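Demethyldecarbamoylnovobiocin O-methyltransferase (Streptomyces caeruleus, PDB 2WK1) catalyses the S-adenosyl-L-methionine-dependent methylation of the noviose 4-hydroxyl group, the penultimate step in biosynthesis of the antibiotic novobiocin. Local coordinates at residues Asp34-Leu46 with Gly119-His131. Sequence-based numbering, arbitrary orientation.
Sequences DSSLYLDLMIKVL and GACILMRGILRAH
L123, L46 and L39 have the largest buried areas in the contact between two nearly antiparallel helices, 35-46 and 119-130, whose axes approach to 9.8 Å at an angle of 171°. L123 is a knob in a hole formed by L39, M42, I43 and L46. Its CG stands anti to the backbone N (chi1 -179°), which carries the branched end over to the other helix although the CB itself does not point there; L123 CD1 then lies 4.0 Å from I43 CG1. M42 lines the hole too, but its side chain has a second conformer, so the place of its sulfur is uncertain. L46 forms one wall of this hole, its CD1 3.6 Å from L123 CB, while both of its methyls rest against G119 O at the start of the partner helix and CD2 also reaches I122 CG2. The packing is reciprocal: L39 fits among L123, G126, I127 and A130, crossing I127 at about a right angle. One methyl, L39 CD1, lies 3.8 Å from A130 CB, and the other, L39 CD2, lies 3.8 Å from I127 CA. G126, without a side chain, lets Y38 close on the backbone; the Y38 ring presents its edge, with CE2 3.5 Å from G126 O roughly in the ring plane. At the end where the helices come nearest, S35 CB sits 3.7 Å from A130 CB. No hydrogen bond joins the two segments, so the interface rests on this interdigitation. Helix 87-103 borders the same seam, receiving L39, I43 and I127, and E99 OE2 hydrogen-bonds H131 NE2. Beyond, C121, M124 and L128 pack on strands 109-113 and 138-142 of the central sheet; A120 meets strand 109-113 and touches the bound S-adenosyl-L-homocysteine. Helix 35-46 is thus an outer layer over this methyltransferase core, with L37 and V45 packing on the second subunit of the dimer.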
ATOM      1  N   ASP A  34      15.224  -0.052   0.034  1.00 24.61           N
ATOM      2  CA  ASP A  34      14.911   1.056   0.975  1.00 25.91           C
ATOM      3  C   ASP A  34      14.114   2.145   0.253  1.00 24.13           C
ATOM      4  O   ASP A  34      12.922   2.109   0.247  1.00 21.94           O
ATOM      5  CB  ASP A  34      16.211   1.599   1.526  1.00 25.47           C
ATOM      6  N   SER A  35      14.773   3.090  -0.400  1.00 24.67           N
ATOM      7  CA  SER A  35      14.127   3.733  -1.553  1.00 23.78           C
ATOM      8  C   SER A  35      13.630   2.590  -2.463  1.00 22.31           C
ATOM      9  O   SER A  35      12.534   2.626  -3.010  1.00 18.07           O
ATOM     10  CB  SER A  35      15.108   4.673  -2.303  1.00 25.07           C
ATOM     11  OG  SER A  35      16.269   4.007  -2.809  1.00 28.63           O
ATOM     12  N   SER A  36      14.411   1.517  -2.602  1.00 21.37           N
ATOM     13  CA  SER A  36      13.972   0.478  -3.465  1.00 19.31           C
ATOM     14  C   SER A  36      12.825  -0.341  -2.873  1.00 16.39           C
ATOM     15  O   SER A  36      11.882  -0.638  -3.588  1.00 16.01           O
ATOM     16  CB  SER A  36      15.109  -0.385  -3.959  1.00 20.68           C
ATOM     17  OG  SER A  36      14.607  -1.293  -4.895  1.00 27.71           O
ATOM     18  N   LEU A  37      12.860  -0.631  -1.570  1.00 13.73           N
ATOM     19  CA  LEU A  37      11.733  -1.290  -0.920  1.00 13.15           C
ATOM     20  C   LEU A  37      10.486  -0.420  -1.019  1.00 11.89           C
ATOM     21  O   LEU A  37       9.385  -0.915  -1.264  1.00 12.03           O
ATOM     22  CB  LEU A  37      12.038  -1.586   0.544  1.00 13.19           C
ATOM     23  CG  LEU A  37      13.127  -2.628   0.815  1.00 15.76           C
ATOM     24  CD1 LEU A  37      13.499  -2.602   2.284  1.00 17.96           C
ATOM     25  CD2 LEU A  37      12.681  -3.996   0.400  1.00 19.65           C
ATOM     26  N   TYR A  38      10.669   0.873  -0.790  1.00 11.29           N
ATOM     27  CA  TYR A  38       9.561   1.814  -0.855  1.00 10.82           C
ATOM     28  C   TYR A  38       8.911   1.826  -2.230  1.00 10.18           C
ATOM     29  O   TYR A  38       7.688   1.770  -2.328  1.00 10.47           O
ATOM     30  CB  TYR A  38      10.074   3.188  -0.494  1.00 10.48           C
ATOM     31  CG  TYR A  38       9.142   4.353  -0.725  1.00 11.40           C
ATOM     32  CD1 TYR A  38       7.953   4.480  -0.037  1.00 12.27           C
ATOM     33  CD2 TYR A  38       9.510   5.375  -1.594  1.00 12.07           C
ATOM     34  CE1 TYR A  38       7.153   5.601  -0.203  1.00 12.29           C
ATOM     35  CE2 TYR A  38       8.720   6.498  -1.762  1.00 13.41           C
ATOM     36  CZ  TYR A  38       7.534   6.600  -1.084  1.00 12.70           C
ATOM     37  OH  TYR A  38       6.794   7.734  -1.284  1.00 15.45           O
ATOM     38  N   LEU A  39       9.706   1.978  -3.289  1.00 10.15           N
ATOM     39  CA  LEU A  39       9.118   2.089  -4.626  1.00 10.49           C
ATOM     40  C   LEU A  39       8.503   0.790  -5.078  1.00 10.63           C
ATOM     41  O   LEU A  39       7.463   0.796  -5.731  1.00 11.37           O
ATOM     42  CB  LEU A  39      10.128   2.600  -5.644  1.00 10.69           C
ATOM     43  CG  LEU A  39      10.558   4.034  -5.401  1.00 10.67           C
ATOM     44  CD1 LEU A  39      11.686   4.433  -6.356  1.00 12.53           C
ATOM     45  CD2 LEU A  39       9.386   5.017  -5.451  1.00 11.93           C
ATOM     46  N   ASP A  40       9.116  -0.332  -4.700  1.00 11.25           N
ATOM     47  CA  ASP A  40       8.514  -1.618  -4.997  1.00 12.65           C
ATOM     48  C   ASP A  40       7.108  -1.723  -4.384  1.00 11.80           C
ATOM     49  O   ASP A  40       6.126  -2.167  -5.013  1.00 12.44           O
ATOM     50  CB  ASP A  40       9.384  -2.766  -4.468  1.00 13.59           C
ATOM     51  CG  ASP A  40      10.665  -2.997  -5.251  1.00 19.82           C
ATOM     52  OD1 ASP A  40      10.865  -2.439  -6.344  1.00 24.73           O
ATOM     53  OD2 ASP A  40      11.500  -3.801  -4.743  1.00 27.55           O
ATOM     54  N   LEU A  41       6.996  -1.316  -3.131  1.00 11.08           N
ATOM     55  CA  LEU A  41       5.713  -1.386  -2.432  1.00 11.20           C
ATOM     56  C   LEU A  41       4.734  -0.383  -3.016  1.00 11.03           C
ATOM     57  O   LEU A  41       3.562  -0.672  -3.227  1.00 12.20           O
ATOM     58  CB  LEU A  41       5.909  -1.161  -0.930  1.00 11.39           C
ATOM     59  CG  LEU A  41       4.660  -1.090  -0.086  1.00 12.74           C
ATOM     60  CD1 LEU A  41       3.915  -2.411  -0.161  1.00 15.17           C
ATOM     61  CD2 LEU A  41       4.999  -0.741   1.359  1.00 14.11           C
ATOM     62  N   MET A  42       5.210   0.802  -3.329  1.00 10.20           N
ATOM     63  CA  MET A  42       4.328   1.759  -3.915  1.00 11.11           C
ATOM     64  C   MET A  42       3.671   1.300  -5.192  1.00 10.06           C
ATOM     65  O   MET A  42       2.476   1.536  -5.383  1.00 10.47           O
ATOM     66  CB  MET A  42       5.194   3.289  -4.188  0.50 13.31           C
ATOM     67  CG  MET A  42       4.224   4.229  -4.743  0.50 13.67           C
ATOM     68  SD  MET A  42       4.973   5.821  -4.663  0.50 15.39           S
ATOM     69  CE  MET A  42       4.784   6.296  -3.114  0.50 15.69           C
ATOM     70  N   ILE A  43       4.442   0.644  -6.072  1.00 10.04           N
ATOM     71  CA  ILE A  43       3.857   0.113  -7.313  1.00  9.97           C
ATOM     72  C   ILE A  43       2.736  -0.884  -6.998  1.00 10.39           C
ATOM     73  O   ILE A  43       1.669  -0.833  -7.600  1.00 11.33           O
ATOM     74  CB  ILE A  43       4.977  -0.452  -8.201  1.00 10.63           C
ATOM     75  CG1 ILE A  43       5.811   0.723  -8.772  1.00 11.79           C
ATOM     76  CG2 ILE A  43       4.388  -1.339  -9.305  1.00 12.02           C
ATOM     77  CD1 ILE A  43       7.098   0.325  -9.469  1.00 15.33           C
ATOM     78  N   LYS A  44       2.970  -1.772  -6.045  1.00 10.31           N
ATOM     79  CA  LYS A  44       1.960  -2.762  -5.669  1.00 11.60           C
ATOM     80  C   LYS A  44       0.709  -2.153  -5.044  1.00 10.90           C
ATOM     81  O   LYS A  44      -0.422  -2.616  -5.253  1.00 12.14           O
ATOM     82  CB  LYS A  44       2.531  -3.770  -4.676  1.00 12.87           C
ATOM     83  CG  LYS A  44       3.633  -4.628  -5.200  1.00 15.85           C
ATOM     84  CD  LYS A  44       4.275  -5.401  -4.024  1.00 19.12           C
ATOM     85  CE  LYS A  44       4.969  -6.679  -4.434  1.00 23.47           C
ATOM     86  NZ  LYS A  44       6.267  -6.402  -5.021  1.00 24.42           N
ATOM     87  N   VAL A  45       0.903  -1.092  -4.270  1.00 10.54           N
ATOM     88  CA  VAL A  45      -0.222  -0.413  -3.624  1.00 11.96           C
ATOM     89  C   VAL A  45      -1.028   0.370  -4.662  1.00 10.98           C
ATOM     90  O   VAL A  45      -2.245   0.327  -4.698  1.00 10.74           O
ATOM     91  CB  VAL A  45       0.259   0.532  -2.447  1.00 14.10           C
ATOM     92  CG1 VAL A  45      -0.915   1.214  -1.840  1.00 18.67           C
ATOM     93  CG2 VAL A  45       1.120  -0.239  -1.438  1.00 17.11           C
ATOM     94  N   LEU A  46      -0.330   1.105  -5.500  1.00 10.17           N
ATOM     95  CA  LEU A  46      -1.010   1.960  -6.465  1.00 10.32           C
ATOM     96  C   LEU A  46      -1.916   1.186  -7.417  1.00 10.25           C
ATOM     97  O   LEU A  46      -3.014   1.644  -7.761  1.00 10.95           O
ATOM     98  CB  LEU A  46       0.026   2.755  -7.278  1.00 10.35           C
ATOM     99  CG  LEU A  46       0.679   3.910  -6.522  1.00 10.30           C
ATOM    100  CD1 LEU A  46       1.920   4.359  -7.277  1.00 11.63           C
ATOM    101  CD2 LEU A  46      -0.276   5.067  -6.319  1.00 11.72           C
ATOM    102  N   GLY A 119      -2.768   7.971  -9.670  1.00  9.98           N
ATOM    103  CA  GLY A 119      -1.725   7.053  -9.246  1.00 10.87           C
ATOM    104  C   GLY A 119      -0.405   7.113  -9.984  1.00 10.19           C
ATOM    105  O   GLY A 119       0.649   6.934  -9.377  1.00 10.52           O
ATOM    106  N   ALA A 120      -0.432   7.318 -11.293  1.00 10.05           N
ATOM    107  CA  ALA A 120       0.833   7.423 -12.048  1.00  9.93           C
ATOM    108  C   ALA A 120       1.634   8.651 -11.612  1.00 10.23           C
ATOM    109  O   ALA A 120       2.864   8.596 -11.473  1.00 10.14           O
ATOM    110  CB  ALA A 120       0.565   7.464 -13.551  1.00 12.23           C
ATOM    111  N   CYS A 121       0.934   9.751 -11.357  1.00 10.53           N
ATOM    112  CA  CYS A 121       1.566  10.960 -10.873  1.00 10.69           C
ATOM    113  C   CYS A 121       2.036  10.838  -9.428  1.00  9.02           C
ATOM    114  O   CYS A 121       3.086  11.385  -9.078  1.00 10.07           O
ATOM    115  CB  CYS A 121       0.664  12.171 -11.009  1.00 12.18           C
ATOM    116  SG  CYS A 121       0.268  12.625 -12.661  1.00 18.93           S
ATOM    117  N   ILE A 122       1.304  10.099  -8.595  1.00  9.20           N
ATOM    118  CA  ILE A 122       1.766   9.811  -7.243  1.00  9.14           C
ATOM    119  C   ILE A 122       3.056   9.034  -7.315  1.00  9.21           C
ATOM    120  O   ILE A 122       3.983   9.330  -6.570  1.00  9.32           O
ATOM    121  CB  ILE A 122       0.665   9.075  -6.441  1.00  9.11           C
ATOM    122  CG1 ILE A 122      -0.530  10.001  -6.206  1.00  9.94           C
ATOM    123  CG2 ILE A 122       1.205   8.534  -5.112  1.00 10.59           C
ATOM    124  CD1 ILE A 122      -1.798   9.292  -5.733  1.00 11.72           C
ATOM    125  N   LEU A 123       3.140   8.024  -8.179  1.00  9.37           N
ATOM    126  CA  LEU A 123       4.402   7.326  -8.340  1.00  8.85           C
ATOM    127  C   LEU A 123       5.542   8.260  -8.732  1.00  8.86           C
ATOM    128  O   LEU A 123       6.635   8.182  -8.161  1.00  9.51           O
ATOM    129  CB  LEU A 123       4.279   6.170  -9.353  1.00  9.19           C
ATOM    130  CG  LEU A 123       5.594   5.373  -9.558  1.00  9.63           C
ATOM    131  CD1 LEU A 123       6.072   4.695  -8.309  1.00 11.48           C
ATOM    132  CD2 LEU A 123       5.472   4.358 -10.699  1.00 11.06           C
ATOM    133  N   MET A 124       5.306   9.123  -9.711  1.00  9.17           N
ATOM    134  CA  MET A 124       6.353  10.067 -10.114  1.00  9.60           C
ATOM    135  C   MET A 124       6.848  10.875  -8.920  1.00  9.13           C
ATOM    136  O   MET A 124       8.049  11.049  -8.732  1.00  9.71           O
ATOM    137  CB  MET A 124       5.825  10.985 -11.200  1.00 10.30           C
ATOM    138  CG  MET A 124       5.550  10.285 -12.506  1.00 12.19           C
ATOM    139  SD  MET A 124       4.928  11.514 -13.742  1.00 16.84           S
ATOM    140  CE  MET A 124       4.738  10.436 -15.180  1.00 19.27           C
ATOM    141  N   ARG A 125       5.928  11.401  -8.109  1.00  9.05           N
ATOM    142  CA  ARG A 125       6.351  12.165  -6.954  1.00  9.67           C
ATOM    143  C   ARG A 125       7.083  11.298  -5.941  1.00  9.73           C
ATOM    144  O   ARG A 125       8.054  11.739  -5.334  1.00  9.98           O
ATOM    145  CB  ARG A 125       5.154  12.859  -6.291  1.00 10.00           C
ATOM    146  CG  ARG A 125       5.491  13.664  -5.045  1.00 10.93           C
ATOM    147  CD  ARG A 125       6.372  14.841  -5.328  1.00 11.45           C
ATOM    148  NE  ARG A 125       6.939  15.502  -4.144  1.00 12.34           N
ATOM    149  CZ  ARG A 125       8.141  15.253  -3.645  1.00 11.79           C
ATOM    150  NH1 ARG A 125       8.890  14.309  -4.152  1.00 12.89           N
ATOM    151  NH2 ARG A 125       8.623  15.999  -2.666  1.00 15.61           N
ATOM    152  N   GLY A 126       6.627  10.064  -5.763  1.00  9.34           N
ATOM    153  CA  GLY A 126       7.309   9.136  -4.865  1.00  9.88           C
ATOM    154  C   GLY A 126       8.718   8.791  -5.288  1.00 10.09           C
ATOM    155  O   GLY A 126       9.580   8.645  -4.441  1.00 10.49           O
ATOM    156  N   ILE A 127       8.962   8.660  -6.588  1.00 10.09           N
ATOM    157  CA  ILE A 127      10.306   8.363  -7.070  1.00  9.78           C
ATOM    158  C   ILE A 127      11.214   9.546  -6.738  1.00 10.05           C
ATOM    159  O   ILE A 127      12.341   9.365  -6.280  1.00 10.96           O
ATOM    160  CB  ILE A 127      10.305   8.057  -8.567  1.00  9.82           C
ATOM    161  CG1 ILE A 127       9.474   6.813  -8.902  1.00 10.48           C
ATOM    162  CG2 ILE A 127      11.739   7.881  -9.045  1.00 11.73           C
ATOM    163  CD1 ILE A 127       9.024   6.772 -10.367  1.00 11.35           C
ATOM    164  N   LEU A 128      10.722  10.765  -6.957  1.00 10.12           N
ATOM    165  CA  LEU A 128      11.510  11.940  -6.593  1.00 11.07           C
ATOM    166  C   LEU A 128      11.836  11.905  -5.089  1.00 10.94           C
ATOM    167  O   LEU A 128      12.961  12.170  -4.675  1.00 12.72           O
ATOM    168  CB  LEU A 128      10.802  13.239  -6.946  1.00 11.93           C
ATOM    169  CG  LEU A 128      10.546  13.482  -8.439  1.00 11.35           C
ATOM    170  CD1 LEU A 128       9.837  14.819  -8.641  1.00 13.76           C
ATOM    171  CD2 LEU A 128      11.820  13.423  -9.298  1.00 14.20           C
ATOM    172  N   ARG A 129      10.851  11.593  -4.265  1.00 11.31           N
ATOM    173  CA  ARG A 129      11.049  11.533  -2.814  1.00 12.40           C
ATOM    174  C   ARG A 129      12.075  10.474  -2.429  1.00 12.35           C
ATOM    175  O   ARG A 129      12.950  10.719  -1.580  1.00 13.75           O
ATOM    176  CB  ARG A 129       9.705  11.284  -2.122  1.00 13.01           C
ATOM    177  CG  ARG A 129       9.742  11.254  -0.596  1.00 17.75           C
ATOM    178  CD  ARG A 129       9.351  12.553  -0.006  1.00 25.20           C
ATOM    179  NE  ARG A 129       9.295  12.490   1.450  1.00 30.34           N
ATOM    180  CZ  ARG A 129      10.351  12.561   2.259  1.00 34.78           C
ATOM    181  NH1 ARG A 129      11.579  12.657   1.778  1.00 36.82           N
ATOM    182  NH2 ARG A 129      10.170  12.507   3.578  1.00 37.15           N
ATOM    183  N   ALA A 130      11.991   9.306  -3.075  1.00 12.19           N
ATOM    184  CA  ALA A 130      12.882   8.198  -2.764  1.00 13.23           C
ATOM    185  C   ALA A 130      14.323   8.568  -3.021  1.00 14.17           C
ATOM    186  O   ALA A 130      15.218   8.052  -2.341  1.00 16.58           O
ATOM    187  CB  ALA A 130      12.519   6.973  -3.599  1.00 14.44           C
ATOM    188  N   HIS A 131      14.555   9.435  -4.006  1.00 13.77           N
ATOM    189  CA  HIS A 131      15.904   9.825  -4.386  1.00 14.97           C
ATOM    190  C   HIS A 131      16.288  11.196  -3.863  1.00 15.42           C
ATOM    191  O   HIS A 131      17.311  11.740  -4.270  1.00 17.27           O
ATOM    192  CB  HIS A 131      16.041   9.731  -5.906  1.00 15.27           C
ATOM    193  CG  HIS A 131      15.975   8.327  -6.415  1.00 17.66           C
ATOM    194  ND1 HIS A 131      17.070   7.481  -6.408  1.00 26.10           N
ATOM    195  CD2 HIS A 131      14.958   7.624  -6.951  1.00 16.41           C
ATOM    196  CE1 HIS A 131      16.712   6.310  -6.909  1.00 25.97           C
ATOM    197  NE2 HIS A 131      15.429   6.365  -7.236  1.00 21.21           N
TER